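Local atomic coordinates of hexapeptide transferase family protein (PDB entry 3IXC), a protein that is probably a transferase of the hexapeptide-repeat, left-handed beta-helix class, related to the gamma-carbonic anhydrase-like proteins, and binds magnesium. Residues A[96-99]-A[100-104]. Sequence-based numbering, arbitrary orientation.
Sequences TVIG and KFVTI
With chi1 of I98 at -59°, its CG2 stands anti to the backbone N and faces V102, while CG1 swings beside that N and carries CD1 toward I104. V102, turned with CG1 anti to its own N (chi1 167°), meets the first branch: I98 CG2 lies 3.8 Å from V102 CG1 and 3.9 Å from V102 CB, the two side chains crossing at about a right angle. I104 is modelled in two conformers; in the one given, its CD1 meets I98 CD1 tip to tip at 4.0 Å, a contact that is doubtful for the other copy. The other methyl of V102, CG2, rests 3.7 Å from G99 O at the corner. That carbonyl oxygen also accepts a hydrogen bond from T79 OG1, and V102 N in turn donates one to the same hydroxyl oxygen, so one threonine of the preceding coil ties both sides of the bend. F101, with positive phi (55°), turns the chain and sends its ring outward onto helix 170-188, whereas I98 and I104 point inward and pack on I81 of the preceding coil and on L110 of strand 109-110, the next face. Strands 96-98 and 103-104 belong to different parallel sheets, and this turn between them, with aliphatic side chains packed inside, is characteristic of a corner of the left-handed parallel beta-helix built from hexapeptide repeats.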
loop_
_atom_site.group_PDB
_atom_site.type_symbol
_atom_site.label_atom_id
_atom_site.label_comp_id
_atom_site.label_asym_id
_atom_site.label_seq_id
_atom_site.Cartn_x
_atom_site.Cartn_y
_atom_site.Cartn_z
ATOM N N THR A 96 17.069 -9.472 -3.975
ATOM C CA THR A 96 16.941 -8.026 -3.800
ATOM C C THR A 96 18.111 -7.559 -2.947
ATOM O O THR A 96 18.252 -7.983 -1.797
ATOM C CB THR A 96 15.614 -7.648 -3.117
ATOM O OG1 THR A 96 14.529 -8.168 -3.889
ATOM C CG2 THR A 96 15.466 -6.124 -3.004
ATOM N N VAL A 97 18.954 -6.711 -3.528
ATOM C CA VAL A 97 20.154 -6.223 -2.845
ATOM C C VAL A 97 20.023 -4.717 -2.730
ATOM O O VAL A 97 19.977 -4.014 -3.739
ATOM C CB VAL A 97 21.443 -6.602 -3.600
ATOM C CG1 VAL A 97 22.672 -6.006 -2.891
ATOM C CG2 VAL A 97 21.574 -8.129 -3.709
ATOM N N ILE A 98 19.919 -4.246 -1.492
ATOM C CA ILE A 98 19.751 -2.823 -1.198
ATOM C C ILE A 98 20.987 -2.367 -0.441
ATOM O O ILE A 98 21.365 -2.966 0.575
ATOM C CB ILE A 98 18.463 -2.570 -0.379
ATOM C CG1 ILE A 98 17.240 -3.070 -1.164
ATOM C CG2 ILE A 98 18.312 -1.075 -0.047
ATOM C CD1 ILE A 98 15.970 -3.262 -0.338
ATOM N N GLY A 99 21.632 -1.330 -0.968
ATOM C CA GLY A 99 22.912 -0.859 -0.433
ATOM C C GLY A 99 22.777 -0.050 0.843
ATOM O O GLY A 99 21.771 -0.150 1.559
ATOM N N LYS A 100 23.806 0.750 1.111
ATOM C CA LYS A 100 23.918 1.538 2.332
ATOM C C LYS A 100 23.303 2.916 2.151
ATOM O O LYS A 100 23.371 3.493 1.072
ATOM C CB LYS A 100 25.393 1.713 2.705
ATOM C CG LYS A 100 26.160 0.430 2.887
ATOM C CD LYS A 100 27.594 0.778 3.247
ATOM C CE LYS A 100 28.498 -0.430 3.209
ATOM N NZ LYS A 100 29.912 -0.025 3.454
ATOM N N PHE A 101 22.716 3.448 3.224
ATOM C CA PHE A 101 22.187 4.822 3.227
ATOM C C PHE A 101 21.184 5.072 2.107
ATOM O O PHE A 101 21.156 6.144 1.499
ATOM C CB PHE A 101 23.345 5.840 3.236
ATOM C CG PHE A 101 24.314 5.609 4.355
ATOM C CD1 PHE A 101 23.944 5.863 5.676
ATOM C CD2 PHE A 101 25.583 5.104 4.095
ATOM C CE1 PHE A 101 24.839 5.629 6.727
ATOM C CE2 PHE A 101 26.479 4.866 5.132
ATOM C CZ PHE A 101 26.110 5.133 6.448
ATOM N N VAL A 102 20.360 4.055 1.853
ATOM C CA VAL A 102 19.300 4.115 0.849
ATOM C C VAL A 102 18.018 4.580 1.540
ATOM O O VAL A 102 17.759 4.222 2.696
ATOM C CB VAL A 102 19.075 2.720 0.204
ATOM C CG1 VAL A 102 17.777 2.684 -0.615
ATOM C CG2 VAL A 102 20.256 2.350 -0.693
ATOM N N THR A 103 17.231 5.392 0.832
ATOM C CA THR A 103 15.913 5.805 1.310
ATOM C C THR A 103 14.859 5.187 0.402
ATOM O O THR A 103 14.880 5.412 -0.821
ATOM C CB THR A 103 15.768 7.346 1.311
ATOM O OG1 THR A 103 16.644 7.916 2.301
ATOM C CG2 THR A 103 14.320 7.764 1.649
ATOM N N ILE A 104 13.974 4.381 1.001
ATOM C CA ILE A 104 12.818 3.851 0.284
ATOM C C ILE A 104 11.562 4.418 0.935
ATOM O O ILE A 104 11.288 4.184 2.110
ATOM C CB ILE A 104 12.805 2.302 0.253
ATOM C CG1 ILE A 104 14.011 1.796 -0.542
ATOM C CG2 ILE A 104 11.489 1.773 -0.369
ATOM C CD1 ILE A 104 14.614 0.513 -0.009
#